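Local coordinates for protein lipocalin (Argas monolakensis, PDB 3BRN) that binds serotonin in the interior of its lipocalin beta-barrel and probably serves as a biogenic amine-binding protein of a soft tick, at residues 16-21 with 95-100; 44-49 with 54-59; 105-110 with 133-138. All coordinates share one frame; numbering follows the deposited sequence.

Contact 1 of 3, residues 16-21 with 95-100. With SRO (serotonin), chain C.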
# COMPACT_ATOMS: atom_id res chain seq x y z
N TYR A 16 -2.78 -0.40 -11.98
CA TYR A 16 -1.45 -0.70 -12.47
C TYR A 16 -0.46 0.45 -12.21
O TYR A 16 0.66 0.22 -11.79
CB TYR A 16 -1.45 -1.14 -13.95
CG TYR A 16 -1.51 -0.02 -14.93
CD1 TYR A 16 -2.74 0.46 -15.38
CD2 TYR A 16 -0.36 0.48 -15.53
CE1 TYR A 16 -2.81 1.45 -16.33
CE2 TYR A 16 -0.42 1.47 -16.48
CZ TYR A 16 -1.65 1.95 -16.88
OH TYR A 16 -1.73 2.97 -17.78
N LYS A 17 -0.92 1.70 -12.34
CA LYS A 17 -0.09 2.85 -12.01
C LYS A 17 0.22 2.96 -10.52
O LYS A 17 1.32 3.36 -10.14
CB LYS A 17 -0.72 4.15 -12.53
CG LYS A 17 -0.55 4.37 -14.02
CD LYS A 17 -1.73 5.11 -14.59
CE LYS A 17 -1.44 5.61 -15.99
NZ LYS A 17 -0.82 6.96 -15.96
N SER A 18 -0.75 2.66 -9.68
CA SER A 18 -0.51 2.62 -8.25
C SER A 18 0.54 1.54 -7.88
O SER A 18 1.46 1.78 -7.10
CB SER A 18 -1.82 2.35 -7.49
OG SER A 18 -1.55 2.15 -6.11
N VAL A 19 0.34 0.34 -8.40
CA VAL A 19 1.21 -0.79 -8.07
C VAL A 19 2.63 -0.60 -8.63
O VAL A 19 3.61 -0.97 -7.99
CB VAL A 19 0.61 -2.11 -8.59
CG1 VAL A 19 1.61 -3.27 -8.45
CG2 VAL A 19 -0.72 -2.40 -7.91
N ASN A 20 2.78 0.01 -9.79
CA ASN A 20 4.10 0.38 -10.26
C ASN A 20 4.73 1.51 -9.52
O ASN A 20 5.90 1.55 -9.37
CB ASN A 20 4.04 0.75 -11.72
CG ASN A 20 3.81 -0.39 -12.60
OD1 ASN A 20 4.18 -1.49 -12.33
ND2 ASN A 20 3.20 -0.12 -13.70
N GLY A 21 3.94 2.49 -9.13
CA GLY A 21 4.43 3.61 -8.36
C GLY A 21 5.53 4.37 -9.08
O GLY A 21 5.55 4.44 -10.30
N THR A 95 -8.14 -5.27 -3.13
CA THR A 95 -7.82 -3.95 -2.60
C THR A 95 -8.24 -2.90 -3.64
O THR A 95 -7.94 -3.05 -4.83
CB THR A 95 -6.31 -3.86 -2.36
OG1 THR A 95 -5.96 -4.68 -1.24
CG2 THR A 95 -5.88 -2.42 -2.11
N THR A 96 -8.91 -1.83 -3.21
CA THR A 96 -9.36 -0.79 -4.14
C THR A 96 -8.54 0.48 -3.90
O THR A 96 -8.42 0.94 -2.77
CB THR A 96 -10.87 -0.45 -3.93
OG1 THR A 96 -11.64 -1.64 -4.01
CG2 THR A 96 -11.37 0.55 -4.99
N VAL A 97 -8.07 1.09 -4.98
CA VAL A 97 -7.33 2.34 -4.86
C VAL A 97 -8.31 3.51 -4.78
O VAL A 97 -9.02 3.77 -5.73
CB VAL A 97 -6.37 2.54 -6.03
CG1 VAL A 97 -5.46 3.73 -5.76
CG2 VAL A 97 -5.54 1.27 -6.28
N LEU A 98 -8.39 4.16 -3.62
CA LEU A 98 -9.32 5.28 -3.45
C LEU A 98 -8.63 6.56 -3.89
O LEU A 98 -9.29 7.53 -4.24
CB LEU A 98 -9.74 5.40 -1.98
CG LEU A 98 -10.35 4.12 -1.40
CD1 LEU A 98 -10.73 4.40 0.03
CD2 LEU A 98 -11.56 3.70 -2.25
N PHE A 99 -7.31 6.59 -3.75
CA PHE A 99 -6.52 7.73 -4.19
C PHE A 99 -5.05 7.35 -4.31
O PHE A 99 -4.56 6.52 -3.56
CB PHE A 99 -6.69 8.91 -3.23
CG PHE A 99 -5.76 10.06 -3.52
CD1 PHE A 99 -6.12 11.06 -4.42
CD2 PHE A 99 -4.54 10.16 -2.87
CE1 PHE A 99 -5.26 12.11 -4.70
CE2 PHE A 99 -3.67 11.19 -3.16
CZ PHE A 99 -4.04 12.18 -4.06
N SER A 100 -4.34 7.95 -5.25
CA SER A 100 -2.91 7.69 -5.36
C SER A 100 -2.28 8.82 -6.14
O SER A 100 -2.97 9.47 -6.92
CB SER A 100 -2.68 6.38 -6.09
OG SER A 100 -1.30 6.05 -6.11
OH SRO C . 1.38 -5.25 -5.11
CZ3 SRO C . 0.52 -4.70 -4.20
CH2 SRO C . -0.47 -5.52 -3.67
CZ2 SRO C . -1.31 -5.06 -2.65
CE2 SRO C . -1.15 -3.74 -2.26
NE1 SRO C . -1.79 -2.93 -1.38
CD1 SRO C . -1.20 -1.71 -1.38
CG SRO C . -0.16 -1.72 -2.31
CD2 SRO C . -0.16 -2.99 -2.87
CE3 SRO C . 0.64 -3.46 -3.80
CB SRO C . 0.73 -0.55 -2.66
CA SRO C . 0.46 -0.09 -4.11
NZ SRO C . 1.46 0.93 -4.46
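The packing of Ser18, on the short helix 15-20, against Val97 and Ser100 is a buried helix-to-barrel contact beside the serotonin site, a small instance of how a lipocalin closes its barrel over a ligand. Ser18 turns its CB to the barrel wall, where it lies 4.1 Å from Val97 CG2, the branch of the valine that comes nearest the helix. With Ser18 OG anti to the backbone nitrogen (chi1 172°), the hydroxyl reaches past the wall toward the ligand, 3.9 Å from Ser100 OG and 3.6 Å from the serotonin carbon CA. The two serines are thus neighbours rather than bonded partners. Each looks instead to the same carboxylate oxygen, Asp106 OD1, Ser100 through a hydrogen bond and Ser18 through a weak one. The backbone of Ser18 takes on the ligand itself: its carbonyl O accepts a hydrogen bond of 2.8 Å from serotonin NZ. Ser18 thus serves two neighbours at once, the amine through its carbonyl and the wall through its side chain, while Val19 CG1 approaches the ligand OH at 3.9 Å. At Leu98 the strand bends, and a classic beta bulge sets Leu98 and Phe99 together opposite Val107. Around this point Met108 of strand 105-109 touches both Ser18 and Val97, Ile82 of strand 81-85 meets Val19 and Val97, and helix 131-140 packs on Phe99.

Contact 2 of 3, residues 44-49 with 54-59. With SRO (serotonin), chain C.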
# COMPACT_ATOMS: atom_id res chain seq x y z
N LEU A 44 6.85 -4.84 -2.20
CA LEU A 44 7.81 -4.28 -3.14
C LEU A 44 7.08 -4.11 -4.47
O LEU A 44 6.25 -4.95 -4.83
CB LEU A 44 9.00 -5.23 -3.34
CG LEU A 44 10.01 -5.38 -2.19
CD1 LEU A 44 11.22 -6.20 -2.66
CD2 LEU A 44 10.46 -4.02 -1.71
N VAL A 45 7.39 -3.04 -5.21
CA VAL A 45 6.86 -2.89 -6.57
C VAL A 45 7.34 -4.07 -7.45
O VAL A 45 8.42 -4.62 -7.20
CB VAL A 45 7.23 -1.52 -7.20
CG1 VAL A 45 7.00 -0.39 -6.22
CG2 VAL A 45 8.67 -1.53 -7.73
N PRO A 46 6.46 -4.60 -8.32
CA PRO A 46 6.83 -5.82 -9.06
C PRO A 46 8.10 -5.60 -9.86
O PRO A 46 8.46 -4.46 -10.16
CB PRO A 46 5.64 -6.03 -10.00
CG PRO A 46 4.52 -5.31 -9.33
CD PRO A 46 5.13 -4.12 -8.71
N GLN A 47 8.81 -6.69 -10.15
CA GLN A 47 10.12 -6.56 -10.78
C GLN A 47 10.02 -6.04 -12.22
O GLN A 47 10.94 -5.39 -12.73
CB GLN A 47 10.87 -7.88 -10.71
CG GLN A 47 12.38 -7.72 -10.77
CD GLN A 47 13.11 -8.81 -10.02
OE1 GLN A 47 12.67 -9.96 -9.98
NE2 GLN A 47 14.23 -8.45 -9.39
N ASN A 48 8.86 -6.24 -12.83
CA ASN A 48 8.62 -5.77 -14.18
C ASN A 48 7.36 -4.90 -14.27
O ASN A 48 6.42 -5.06 -13.49
CB ASN A 48 8.52 -6.95 -15.14
CG ASN A 48 7.76 -8.12 -14.54
OD1 ASN A 48 7.57 -8.19 -13.32
ND2 ASN A 48 7.35 -9.05 -15.39
N THR A 49 7.39 -3.92 -15.17
CA THR A 49 6.29 -2.98 -15.31
C THR A 49 4.95 -3.66 -15.64
O THR A 49 4.90 -4.62 -16.42
CB THR A 49 6.61 -1.88 -16.33
OG1 THR A 49 7.73 -1.12 -15.86
CG2 THR A 49 5.43 -0.95 -16.52
N GLN A 54 -3.01 -7.04 -16.36
CA GLN A 54 -1.98 -8.07 -16.23
C GLN A 54 -1.87 -8.62 -14.82
O GLN A 54 -2.34 -8.01 -13.85
CB GLN A 54 -0.62 -7.55 -16.70
CG GLN A 54 -0.55 -7.27 -18.18
CD GLN A 54 0.83 -6.83 -18.63
OE1 GLN A 54 1.56 -6.17 -17.74
NE2 GLN A 54 1.23 -7.08 -19.76
N SER A 55 -1.34 -9.84 -14.73
CA SER A 55 -1.01 -10.49 -13.45
C SER A 55 0.49 -10.60 -13.37
O SER A 55 1.17 -10.72 -14.39
CB SER A 55 -1.63 -11.88 -13.38
OG SER A 55 -3.04 -11.81 -13.30
N THR A 56 1.02 -10.58 -12.15
CA THR A 56 2.46 -10.66 -11.97
C THR A 56 2.77 -11.06 -10.54
O THR A 56 1.88 -11.04 -9.70
CB THR A 56 3.14 -9.30 -12.28
OG1 THR A 56 4.53 -9.50 -12.59
CG2 THR A 56 3.02 -8.36 -11.08
N SER A 57 3.99 -11.53 -10.31
CA SER A 57 4.44 -11.85 -8.95
C SER A 57 4.90 -10.58 -8.28
O SER A 57 5.41 -9.67 -8.93
CB SER A 57 5.63 -12.82 -8.99
OG SER A 57 5.28 -14.05 -9.60
N PHE A 58 4.79 -10.53 -6.95
CA PHE A 58 5.36 -9.43 -6.19
C PHE A 58 5.77 -9.95 -4.83
O PHE A 58 5.30 -10.99 -4.39
CB PHE A 58 4.38 -8.26 -6.05
CG PHE A 58 3.24 -8.54 -5.11
CD1 PHE A 58 2.18 -9.34 -5.51
CD2 PHE A 58 3.22 -7.99 -3.84
CE1 PHE A 58 1.17 -9.64 -4.63
CE2 PHE A 58 2.21 -8.27 -2.96
CZ PHE A 58 1.16 -9.08 -3.37
N THR A 59 6.76 -9.29 -4.25
CA THR A 59 7.26 -9.65 -2.93
C THR A 59 6.57 -8.79 -1.87
O THR A 59 6.27 -7.62 -2.11
CB THR A 59 8.77 -9.44 -2.84
OG1 THR A 59 9.42 -10.19 -3.88
CG2 THR A 59 9.32 -9.89 -1.47
OH SRO C . 1.38 -5.25 -5.11
CZ3 SRO C . 0.52 -4.70 -4.20
CH2 SRO C . -0.47 -5.52 -3.67
CZ2 SRO C . -1.31 -5.06 -2.65
CE2 SRO C . -1.15 -3.74 -2.26
NE1 SRO C . -1.79 -2.93 -1.38
CD1 SRO C . -1.20 -1.71 -1.38
CG SRO C . -0.16 -1.72 -2.31
CD2 SRO C . -0.16 -2.99 -2.87
CE3 SRO C . 0.64 -3.46 -3.80
CB SRO C . 0.73 -0.55 -2.66
CA SRO C . 0.46 -0.09 -4.11
NZ SRO C . 1.46 0.93 -4.46
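The ring of Phe58 carries the serotonin hydroxyl over one face and has Leu44 O near its plane at the edge. The ligand OH stands 3.5 Å above the ring plane, displaced toward the rim, with Phe58 CD2 its nearest ring atom; the ring's far end, CE2 and CZ, also meets the indole carbon CH2. A chi1 of 72° puts CG between the backbone N and the carbonyl carbon and directs the ring into the barrel, whereas CB stays beside the end of strand 42-44, 4.0 Å from Leu44 O. Outside the barrel, the Leu44 and Thr59 side chains lie alongside, both heading the same way, with Leu44 CD1 4.1 Å from Thr59 CB. Their backbones are joined where strand 42-44 ends: Leu44 N donates to Thr59 O at 2.8 Å. Beyond it the two segments meet through side chains. Pro46 crosses Thr56 at about a right angle, its CB 3.7 Å from Thr56 CG2, and Val19 of helix 15-20 also touches this proline. Asn48 and Thr56 pass with their ends reversed, Asn48 OD1 lying 3.4 Å from Thr56 OG1. The chemistry changes along the connection: an antiparallel backbone bond gives way to apolar packing and then to exposed polar groups, while the strand lends one aromatic face to the hydroxyl end of the ligand.

Contact 3 of 3, residues 105-110 with 133-138; sequences CDVMRG and DTKFAQ. With SRO (serotonin), chain C.
Val107 on the outer side of strand 105-109 meets Lys135 and Phe136 of helix 131-140, the helix packed against the barrel wall as is usual in lipocalins, while the same strand lines the serotonin pocket with its inner side. Val107 CG2 is the main point of touch. It lies 3.9 Å from Lys135 CG and 4.2 Å from Phe136 CB, and it also approaches the backbone N of Phe136, so the methyl sits over the helix where these two residues join. The valine and lysine side chains cross obliquely. Lys135 CG is anti to the backbone N (chi1 173°), which lays this methylene against the valine; a bend at chi2 (74°) then leads the amino end away from the strand. Phe136 gives Val107 its CB, and its side chain also touches Lys31 and Ile145. Cys105, at the start of the strand, is tied to Cys132 of the helix by a disulfide, a covalent link beside the apolar one.

On the pocket side, Asp106 OD2 accepts a hydrogen bond of 2.8 Å from serotonin NZ. The other oxygen, OD1, is 3.9 Å from that nitrogen, and the hydroxyls it holds would limit the rotation of the carboxylate and present OD2 to the amine. Met108 CE lies 3.5 Å from serotonin CD1, a methyl over the rim of the indole at that carbon, and Trp118 touches both Asp106 and Met108. The chemistry is thus divided between the two sides of one strand: aliphatic packing faces the helix, and a buried carboxylate faces the ligand, where its negative charge would be expected to favour a protonated amine.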
# COMPACT_ATOMS: atom_id res chain seq x y z
N CYS A 105 2.61 7.70 -2.36
CA CYS A 105 1.61 7.22 -1.41
C CYS A 105 0.30 6.80 -2.07
O CYS A 105 -0.04 7.27 -3.16
CB CYS A 105 1.35 8.28 -0.33
SG CYS A 105 0.63 9.80 -0.97
N ASP A 106 -0.45 5.93 -1.42
CA ASP A 106 -1.75 5.48 -1.86
C ASP A 106 -2.70 5.48 -0.69
O ASP A 106 -2.29 5.22 0.41
CB ASP A 106 -1.71 4.05 -2.34
CG ASP A 106 -0.60 3.77 -3.27
OD1 ASP A 106 -0.58 4.29 -4.36
OD2 ASP A 106 0.21 2.94 -2.92
N VAL A 107 -3.98 5.68 -0.94
CA VAL A 107 -4.99 5.34 0.05
C VAL A 107 -5.89 4.25 -0.54
O VAL A 107 -6.41 4.40 -1.63
CB VAL A 107 -5.84 6.58 0.39
CG1 VAL A 107 -6.99 6.18 1.37
CG2 VAL A 107 -4.92 7.67 0.98
N MET A 108 -6.08 3.17 0.22
CA MET A 108 -6.79 2.00 -0.27
C MET A 108 -7.99 1.71 0.62
O MET A 108 -7.97 2.02 1.83
CB MET A 108 -5.87 0.76 -0.18
CG MET A 108 -4.52 0.88 -0.86
SD MET A 108 -4.62 1.28 -2.60
CE MET A 108 -2.98 0.74 -3.12
N ARG A 109 -8.91 0.93 0.08
CA ARG A 109 -9.81 0.14 0.91
C ARG A 109 -9.29 -1.31 0.81
O ARG A 109 -9.22 -1.85 -0.28
CB ARG A 109 -11.25 0.20 0.40
CG ARG A 109 -12.25 -0.51 1.32
CD ARG A 109 -13.69 -0.43 0.78
NE ARG A 109 -14.15 0.96 0.73
CZ ARG A 109 -14.43 1.62 -0.39
NH1 ARG A 109 -14.46 1.00 -1.56
NH2 ARG A 109 -14.72 2.91 -0.31
N GLY A 110 -8.84 -1.88 1.92
CA GLY A 110 -8.29 -3.25 1.94
C GLY A 110 -9.39 -4.30 1.81
O GLY A 110 -10.57 -3.97 1.81
N ASP A 133 -2.55 12.01 3.32
CA ASP A 133 -2.94 12.19 4.69
C ASP A 133 -4.34 12.78 4.72
O ASP A 133 -5.17 12.34 5.41
CB ASP A 133 -1.97 13.09 5.41
CG ASP A 133 -1.01 12.35 6.29
OD1 ASP A 133 -1.33 11.26 6.73
OD2 ASP A 133 0.06 12.89 6.56
N THR A 134 -4.57 13.78 3.91
CA THR A 134 -5.88 14.40 3.83
C THR A 134 -6.96 13.39 3.43
O THR A 134 -8.10 13.47 3.89
CB THR A 134 -5.90 15.59 2.85
OG1 THR A 134 -4.91 16.55 3.24
CG2 THR A 134 -7.27 16.25 2.84
N LYS A 135 -6.64 12.51 2.48
CA LYS A 135 -7.64 11.57 1.96
C LYS A 135 -7.89 10.49 3.00
O LYS A 135 -9.04 10.07 3.21
CB LYS A 135 -7.16 10.97 0.64
CG LYS A 135 -8.04 9.84 0.10
CD LYS A 135 -9.34 10.38 -0.48
CE LYS A 135 -10.25 9.22 -0.92
NZ LYS A 135 -11.45 9.78 -1.63
N PHE A 136 -6.81 10.00 3.60
CA PHE A 136 -6.94 8.93 4.59
C PHE A 136 -7.78 9.42 5.78
O PHE A 136 -8.70 8.71 6.24
CB PHE A 136 -5.55 8.43 5.02
CG PHE A 136 -5.60 7.39 6.12
CD1 PHE A 136 -5.98 6.09 5.83
CD2 PHE A 136 -5.38 7.75 7.44
CE1 PHE A 136 -6.08 5.12 6.84
CE2 PHE A 136 -5.50 6.79 8.46
CZ PHE A 136 -5.84 5.47 8.14
N ALA A 137 -7.54 10.65 6.21
CA ALA A 137 -8.36 11.27 7.26
C ALA A 137 -9.82 11.35 6.87
O ALA A 137 -10.69 11.05 7.68
CB ALA A 137 -7.83 12.66 7.63
N GLN A 138 -10.10 11.72 5.62
CA GLN A 138 -11.49 11.77 5.17
C GLN A 138 -12.19 10.43 5.28
O GLN A 138 -13.32 10.37 5.75
CB GLN A 138 -11.61 12.31 3.74
CG GLN A 138 -11.93 13.78 3.69
CD GLN A 138 -11.98 14.33 2.28
OE1 GLN A 138 -12.44 13.50 1.34
NE2 GLN A 138 -11.54 15.45 2.02
OH SRO C . 1.38 -5.25 -5.11
CZ3 SRO C . 0.52 -4.70 -4.20
CH2 SRO C . -0.47 -5.52 -3.67
CZ2 SRO C . -1.31 -5.06 -2.65
CE2 SRO C . -1.15 -3.74 -2.26
NE1 SRO C . -1.79 -2.93 -1.38
CD1 SRO C . -1.20 -1.71 -1.38
CG SRO C . -0.16 -1.72 -2.31
CD2 SRO C . -0.16 -2.99 -2.87
CE3 SRO C . 0.64 -3.46 -3.80
CB SRO C . 0.73 -0.55 -2.66
CA SRO C . 0.46 -0.09 -4.11
NZ SRO C . 1.46 0.93 -4.46

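Overall arrangement
Contacts 1 and 3 are buried and share a wall of the barrel, since strands 93-97 and 99-100 both pair with strand 105-109; contact 2 lies farther out, partly open to solvent, on the other side of the chain's centre from contact 3. All three reach the same curled sheet and the same serotonin, but from different directions: contacts 1 and 3 supply the polar partners of the amine, while contact 2 packs at the hydroxyl end. Contacts 1 and 2 touch where Val19 and Asn20 of the helix pack on Val45, Pro46 and Thr49 of the loop. Contacts 2 and 3, with centres about 22 Å apart, do not touch. Backbone bonding across the segments occurs in contact 2, whereas the other two rely on side-chain packing.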